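Local coordinates for arylalkylamine N-Acetyltransferase like 5b (Aedes aegypti, PDB 4FD4), which probably transfers acyl groups from acetyl-CoA or long-chain acyl-CoA to the amino group of arylalkylamines such as serotonin and dopamine, at residues E32-S37 with K199-L204; A126-I131 with S164-S169; I184-L189 with H207-T212. All coordinates share one frame; numbering follows the deposited sequence.

Contact 1. Residues E32-S37 with K199-L204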
# COMPACT_ATOMS: atom_id res chain seq x y z
N GLU A 32 9.61 -2.55 -3.43
CA GLU A 32 8.75 -1.35 -3.35
C GLU A 32 9.51 -0.08 -3.71
O GLU A 32 10.53 0.24 -3.10
CB GLU A 32 8.10 -1.23 -1.96
CG GLU A 32 7.47 0.13 -1.65
CD GLU A 32 6.49 0.61 -2.72
OE1 GLU A 32 5.76 -0.24 -3.30
OE2 GLU A 32 6.46 1.83 -2.97
N GLY A 33 9.01 0.63 -4.71
CA GLY A 33 9.67 1.83 -5.21
C GLY A 33 9.99 2.86 -4.14
O GLY A 33 11.10 3.37 -4.07
N ILE A 34 9.02 3.16 -3.28
CA ILE A 34 9.26 4.15 -2.23
C ILE A 34 10.43 3.75 -1.32
O ILE A 34 11.39 4.50 -1.19
CB ILE A 34 7.97 4.46 -1.43
CG1 ILE A 34 6.96 5.16 -2.34
CG2 ILE A 34 8.28 5.33 -0.22
CD1 ILE A 34 5.59 5.37 -1.72
N THR A 35 10.37 2.56 -0.72
CA THR A 35 11.41 2.13 0.22
C THR A 35 12.82 2.00 -0.39
O THR A 35 13.79 2.44 0.23
CB THR A 35 10.96 0.87 1.04
OG1 THR A 35 12.09 0.09 1.45
CG2 THR A 35 10.03 0.02 0.23
N ILE A 36 12.95 1.45 -1.60
CA ILE A 36 14.29 1.26 -2.19
C ILE A 36 14.87 2.49 -2.91
O ILE A 36 16.05 2.52 -3.23
CB ILE A 36 14.39 0.02 -3.12
CG1 ILE A 36 13.57 0.23 -4.39
CG2 ILE A 36 13.97 -1.25 -2.37
CD1 ILE A 36 13.93 -0.74 -5.51
N SER A 37 14.04 3.49 -3.19
CA SER A 37 14.54 4.70 -3.83
C SER A 37 15.09 5.70 -2.80
O SER A 37 15.66 6.73 -3.17
CB SER A 37 13.46 5.36 -4.66
OG SER A 37 12.55 6.08 -3.84
N LYS A 199 15.37 16.68 -1.19
CA LYS A 199 15.09 15.59 -2.07
C LYS A 199 15.42 14.28 -1.40
O LYS A 199 16.55 14.04 -1.10
CB LYS A 199 15.98 15.72 -3.28
CG LYS A 199 15.61 14.84 -4.41
CD LYS A 199 16.77 14.63 -5.30
CE LYS A 199 16.53 13.49 -6.18
NZ LYS A 199 15.47 13.78 -7.11
N LEU A 200 14.43 13.42 -1.18
CA LEU A 200 14.65 12.25 -0.33
C LEU A 200 14.56 10.92 -1.07
O LEU A 200 14.90 9.88 -0.52
CB LEU A 200 13.67 12.27 0.84
CG LEU A 200 14.00 13.24 1.96
CD1 LEU A 200 12.81 13.43 2.89
CD2 LEU A 200 15.23 12.77 2.72
N PHE A 201 14.08 10.96 -2.31
CA PHE A 201 13.91 9.74 -3.07
C PHE A 201 14.53 9.86 -4.44
O PHE A 201 14.35 10.86 -5.13
CB PHE A 201 12.42 9.40 -3.17
CG PHE A 201 11.76 9.18 -1.84
CD1 PHE A 201 11.81 7.93 -1.23
CD2 PHE A 201 11.12 10.22 -1.19
CE1 PHE A 201 11.21 7.72 0.00
CE2 PHE A 201 10.53 10.02 0.05
CZ PHE A 201 10.57 8.77 0.64
N GLU A 202 15.27 8.83 -4.82
CA GLU A 202 16.00 8.81 -6.08
C GLU A 202 15.79 7.48 -6.78
O GLU A 202 16.64 6.60 -6.72
CB GLU A 202 17.50 9.00 -5.80
CG GLU A 202 18.22 9.91 -6.79
CD GLU A 202 19.29 10.76 -6.11
OE1 GLU A 202 19.25 11.99 -6.27
OE2 GLU A 202 20.17 10.19 -5.43
N PRO A 203 14.63 7.33 -7.44
CA PRO A 203 14.34 6.03 -8.07
C PRO A 203 15.31 5.75 -9.22
O PRO A 203 15.36 6.52 -10.19
CB PRO A 203 12.91 6.21 -8.59
CG PRO A 203 12.72 7.69 -8.74
CD PRO A 203 13.57 8.32 -7.69
N LEU A 204 16.07 4.66 -9.10
CA LEU A 204 16.98 4.24 -10.16
C LEU A 204 16.31 4.37 -11.52
O LEU A 204 16.95 4.72 -12.51
CB LEU A 204 17.45 2.81 -9.93
CG LEU A 204 18.96 2.56 -10.06
CD1 LEU A 204 19.40 2.58 -11.52
CD2 LEU A 204 19.73 3.58 -9.23
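With chi1 of 78° S37 holds OG between its own backbone N and carbonyl carbon, while F201 turns CG anti to its carbonyl carbon (chi1 -60°), and the two torsions bring the hydroxyl to the rim of the phenyl ring. S37 OG lies at the ring edge near its plane, 3.3 Å from F201 CD1, and I34 O approaches the same rim, 3.4 Å from F201 CE1. Oxygens suit this edge because aromatic C-H groups carry a slight positive charge. The hydroxyl is also within weak hydrogen-bonding distance of two carbonyls of its own helix, G33 O and I34 O. A methyl joins them: I34 CG2 packs against F201 CE1 at 3.8 Å. The short helix 33-37 is preceded by E32 at the N-cap, whose OE2 accepts from I34 N at 2.9 Å, the amide coming from above the carboxylate plane. S37 O takes a nearly straight bond from E202 N (2.7 Å, 171° at the hydrogen), tying to the helix the loop that connects strands 182-188 and 209-216 of the GNAT fold. S37 is small enough to let the chain pass close, its CB meeting P203 CA at 3.6 Å. L107 of helix 99-115 also touches F201, and I34 rests on both I104 and L107.

Contact 2. Residues A126-I131 with S164-S169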
# COMPACT_ATOMS: atom_id res chain seq x y z
N ALA A 126 -12.91 5.92 3.54
CA ALA A 126 -12.68 5.15 2.33
C ALA A 126 -11.78 3.99 2.70
O ALA A 126 -11.16 4.00 3.77
CB ALA A 126 -12.02 6.02 1.28
N TYR A 127 -11.69 2.99 1.83
CA TYR A 127 -10.82 1.83 2.08
C TYR A 127 -9.59 1.97 1.22
O TYR A 127 -9.68 2.02 -0.01
CB TYR A 127 -11.57 0.55 1.72
CG TYR A 127 -10.98 -0.77 2.18
CD1 TYR A 127 -10.37 -1.62 1.27
CD2 TYR A 127 -11.09 -1.20 3.49
CE1 TYR A 127 -9.85 -2.86 1.66
CE2 TYR A 127 -10.58 -2.43 3.90
CZ TYR A 127 -9.97 -3.26 2.99
OH TYR A 127 -9.47 -4.48 3.41
N HIS A 128 -8.42 2.00 1.85
CA HIS A 128 -7.19 2.31 1.14
C HIS A 128 -6.23 1.14 1.11
O HIS A 128 -5.78 0.67 2.15
CB HIS A 128 -6.52 3.52 1.79
CG HIS A 128 -5.37 4.05 1.01
ND1 HIS A 128 -5.53 4.77 -0.16
CD2 HIS A 128 -4.03 3.99 1.22
CE1 HIS A 128 -4.35 5.12 -0.63
NE2 HIS A 128 -3.42 4.65 0.19
N VAL A 129 -5.93 0.65 -0.09
CA VAL A 129 -4.93 -0.39 -0.25
C VAL A 129 -3.55 0.24 -0.10
O VAL A 129 -3.13 1.07 -0.92
CB VAL A 129 -5.02 -1.10 -1.63
CG1 VAL A 129 -3.97 -2.20 -1.72
CG2 VAL A 129 -6.40 -1.70 -1.82
N HIS A 130 -2.85 -0.16 0.96
CA HIS A 130 -1.48 0.31 1.23
C HIS A 130 -0.46 -0.55 0.49
O HIS A 130 0.55 -0.05 -0.01
CB HIS A 130 -1.15 0.22 2.72
CG HIS A 130 -2.00 1.10 3.60
ND1 HIS A 130 -1.91 2.47 3.59
CD2 HIS A 130 -2.92 0.78 4.54
CE1 HIS A 130 -2.75 2.97 4.49
NE2 HIS A 130 -3.38 1.97 5.07
N ILE A 131 -0.71 -1.86 0.46
CA ILE A 131 0.24 -2.82 -0.13
C ILE A 131 -0.46 -3.81 -1.06
O ILE A 131 -1.53 -4.33 -0.74
CB ILE A 131 0.99 -3.62 0.98
CG1 ILE A 131 1.88 -2.70 1.82
CG2 ILE A 131 1.81 -4.77 0.38
CD1 ILE A 131 2.49 -3.37 3.04
N SER A 164 -9.47 2.94 -2.55
CA SER A 164 -8.39 3.65 -3.22
C SER A 164 -7.05 2.99 -2.98
O SER A 164 -6.94 2.03 -2.21
CB SER A 164 -8.32 5.11 -2.76
OG SER A 164 -8.28 5.22 -1.35
N GLY A 165 -6.02 3.50 -3.65
CA GLY A 165 -4.68 3.00 -3.45
C GLY A 165 -3.61 3.89 -4.03
O GLY A 165 -3.87 4.68 -4.95
N ASP A 166 -2.40 3.78 -3.49
CA ASP A 166 -1.24 4.44 -4.05
C ASP A 166 -0.45 3.38 -4.81
O ASP A 166 0.18 2.50 -4.22
CB ASP A 166 -0.38 5.05 -2.94
CG ASP A 166 -1.13 6.09 -2.12
OD1 ASP A 166 -1.91 6.87 -2.72
OD2 ASP A 166 -0.95 6.12 -0.89
N PHE A 167 -0.52 3.45 -6.13
CA PHE A 167 0.07 2.44 -7.00
C PHE A 167 1.37 2.94 -7.61
O PHE A 167 1.39 3.91 -8.37
CB PHE A 167 -0.94 2.00 -8.05
CG PHE A 167 -2.19 1.43 -7.46
CD1 PHE A 167 -2.18 0.16 -6.90
CD2 PHE A 167 -3.37 2.17 -7.41
CE1 PHE A 167 -3.33 -0.37 -6.33
CE2 PHE A 167 -4.52 1.63 -6.85
CZ PHE A 167 -4.49 0.36 -6.31
N THR A 168 2.44 2.28 -7.22
CA THR A 168 3.77 2.70 -7.50
C THR A 168 4.36 2.06 -8.74
O THR A 168 5.37 2.46 -9.18
CB THR A 168 4.71 2.43 -6.32
OG1 THR A 168 4.12 2.89 -5.11
CG2 THR A 168 6.00 3.16 -6.49
N SER A 169 3.71 1.06 -9.29
CA SER A 169 4.22 0.40 -10.49
C SER A 169 3.27 0.42 -11.66
O SER A 169 2.10 0.75 -11.55
CB SER A 169 4.63 -1.01 -10.20
OG SER A 169 3.55 -1.80 -9.80
O HOH W 1 -0.06 3.91 1.02
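Two backbone hydrogen bonds join the strands in parallel: S164 N donates to Y127 O at 2.7 Å and V129 N to S164 O at 2.7 Å, so that S164 is held through both its amide and its carbonyl. They link the two strands of the beta-alpha-beta unit 126-134, 143-158, 162-167. There the pairing stops: V129 O and D166 N are 3.8 Å apart, and D166 N is buried without a partner. With the segment axes 25° apart, this is consistent with the splay of central parallel strands by which GNAT folds receive acyl-CoA.

Side-chain polar bonds centre on H128, whose ring swings across to the neighbouring strand because CG lies anti to the backbone N (chi1 -171°). Its ND1 and S164 OG are 3.0 Å apart in a nearly straight hydrogen bond that either group could donate, with the hydroxyl in the ring plane. NE2 gives a weak, bent bond to D166 OD2 at 3.1 Å, ring and carboxylate being turned 63° against each other. Water 1 donates to the same D166 OD2 and reaches H130 ND1 weakly, while D166 OD1 is bonded to T212.

Between these bonds, H128 CE1 packs 3.5 Å from G165 CA. Glycine suits this place because the F167 ring occupies the space a side chain would need.

The straight serine bond, helped by the weak aspartate one, thus limits the rotation of a buried imidazole, while a threonine from the next strand steadies the aspartate.

Contact 3. Residues I184-L189 with H207-T212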
# COMPACT_ATOMS: atom_id res chain seq x y z
N ILE A 184 -6.80 9.73 -9.90
CA ILE A 184 -7.25 11.10 -9.69
C ILE A 184 -6.11 12.05 -9.32
O ILE A 184 -6.26 13.27 -9.37
CB ILE A 184 -8.30 11.18 -8.58
CG1 ILE A 184 -7.79 10.46 -7.33
CG2 ILE A 184 -9.63 10.59 -9.05
CD1 ILE A 184 -8.75 10.51 -6.17
N SER A 185 -4.96 11.48 -8.95
CA SER A 185 -3.81 12.29 -8.57
C SER A 185 -2.53 11.49 -8.79
O SER A 185 -2.55 10.26 -8.74
CB SER A 185 -3.95 12.73 -7.11
OG SER A 185 -2.69 13.07 -6.56
N GLN A 186 -1.43 12.17 -9.06
CA GLN A 186 -0.14 11.50 -9.19
C GLN A 186 1.01 12.37 -8.72
O GLN A 186 0.87 13.59 -8.56
CB GLN A 186 0.11 11.02 -10.63
CG GLN A 186 -0.46 11.92 -11.72
CD GLN A 186 -0.18 11.36 -13.10
OE1 GLN A 186 0.97 11.09 -13.46
NE2 GLN A 186 -1.24 11.19 -13.89
N LEU A 187 2.16 11.74 -8.48
CA LEU A 187 3.32 12.44 -7.95
C LEU A 187 4.60 11.79 -8.46
O LEU A 187 4.86 10.61 -8.21
CB LEU A 187 3.30 12.44 -6.41
CG LEU A 187 4.60 12.80 -5.66
CD1 LEU A 187 4.31 13.60 -4.39
CD2 LEU A 187 5.37 11.55 -5.30
N ALA A 188 5.39 12.58 -9.16
CA ALA A 188 6.71 12.14 -9.58
C ALA A 188 7.60 12.03 -8.35
O ALA A 188 7.86 13.01 -7.66
CB ALA A 188 7.30 13.12 -10.60
N LEU A 189 8.07 10.81 -8.09
CA LEU A 189 8.86 10.51 -6.90
C LEU A 189 10.11 11.38 -6.75
O LEU A 189 10.38 11.92 -5.67
CB LEU A 189 9.26 9.04 -6.89
CG LEU A 189 8.92 8.23 -5.65
CD1 LEU A 189 9.79 6.98 -5.58
CD2 LEU A 189 9.09 9.07 -4.40
N HIS A 207 11.82 9.25 -13.79
CA HIS A 207 10.45 9.30 -14.30
C HIS A 207 9.59 8.17 -13.71
O HIS A 207 8.71 7.65 -14.40
CB HIS A 207 10.42 9.19 -15.84
CG HIS A 207 11.51 9.94 -16.53
ND1 HIS A 207 12.04 9.51 -17.74
CD2 HIS A 207 12.17 11.07 -16.21
CE1 HIS A 207 12.98 10.35 -18.12
NE2 HIS A 207 13.08 11.31 -17.21
N GLN A 208 9.87 7.79 -12.47
CA GLN A 208 8.98 6.88 -11.74
C GLN A 208 7.91 7.67 -11.01
O GLN A 208 8.21 8.58 -10.23
CB GLN A 208 9.75 6.00 -10.75
CG GLN A 208 8.84 5.34 -9.72
CD GLN A 208 9.34 3.98 -9.26
OE1 GLN A 208 10.47 3.85 -8.76
NE2 GLN A 208 8.52 2.95 -9.44
N VAL A 209 6.65 7.31 -11.26
CA VAL A 209 5.51 8.09 -10.80
C VAL A 209 4.59 7.25 -9.92
O VAL A 209 4.39 6.07 -10.18
CB VAL A 209 4.68 8.61 -12.00
CG1 VAL A 209 3.49 9.40 -11.52
CG2 VAL A 209 5.55 9.45 -12.93
N ILE A 210 4.04 7.88 -8.89
CA ILE A 210 3.07 7.24 -8.01
C ILE A 210 1.68 7.72 -8.37
O ILE A 210 1.46 8.92 -8.53
CB ILE A 210 3.34 7.58 -6.55
CG1 ILE A 210 4.81 7.34 -6.20
CG2 ILE A 210 2.41 6.78 -5.64
CD1 ILE A 210 5.15 7.68 -4.78
N LYS A 211 0.73 6.80 -8.51
CA LYS A 211 -0.62 7.21 -8.88
C LYS A 211 -1.65 6.79 -7.84
O LYS A 211 -1.78 5.61 -7.54
CB LYS A 211 -1.02 6.65 -10.25
CG LYS A 211 -0.12 7.10 -11.41
CD LYS A 211 -0.96 7.27 -12.67
CE LYS A 211 -0.11 7.55 -13.90
NZ LYS A 211 0.69 6.36 -14.31
N THR A 212 -2.40 7.74 -7.31
CA THR A 212 -3.49 7.44 -6.40
C THR A 212 -4.77 7.21 -7.21
O THR A 212 -5.24 8.11 -7.92
CB THR A 212 -3.70 8.57 -5.37
OG1 THR A 212 -2.46 8.84 -4.70
CG2 THR A 212 -4.76 8.19 -4.35
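Edge strand 182-188 of the GNAT sheet pairs antiparallel with the last strand, 209-216, which lies between it and 162-167, with a classic beta bulge at I184 and S185, opposite T212. In the bulge I184 N donates to T212 O at 3.0 Å, and T212 N to S185 O at 2.9 Å. Further on, L187 and I210 form a hydrogen-bonded pair; I210 N meets L187 O almost straight (175°), and L187 N returns a bond to I210 O at 2.9 Å. L189 N closes the series on Q208 O.

I210 turns CG1 anti to its carbonyl carbon (chi1 -50°) and extends to a CD1 that lies 3.9 Å from L187 CD2 and 3.9 Å from L189 CG. Aliphatic chains suit these three places, which pack on helices; S185 and T212, the partner of D166, are polar members of the L187 face. On the other face Q186 and K211 point the same way, their aliphatic parts packing together, with Q186 OE1 3.7 Å from K211 CE and 3.6 Å from V209 CG1.

Helix 99-115 covers L187 through L110 and L111, I210 reaches I34 of helix 33-37, and K211 bonds through its backbone to F167 of strand 162-167.

How the contacts relate
The centre of contact 2 is about 5 Å from that of the chain, those of contacts 1 and 3 about 15 and 14 Å; contacts 1 and 2 are nonetheless buried, and contact 3 only partly so. Contacts 2 and 3 share one sheet, in which strands 162-167 and 209-216 are neighbours. Contact 1 adds a helix and a loop beside it: L189 packs on both S37 and F201, P203 meets Q208, and E32 reaches T168 of contact 2. Their chemistry differs accordingly. Contact 2 surrounds a buried histidine with polar partners; contact 3 rests on backbone bonds, with aliphatic packing on the face of L187 and I210 and longer polar chains on that of Q186 and K211; contact 1 combines a single backbone bond across with packing at an aromatic rim.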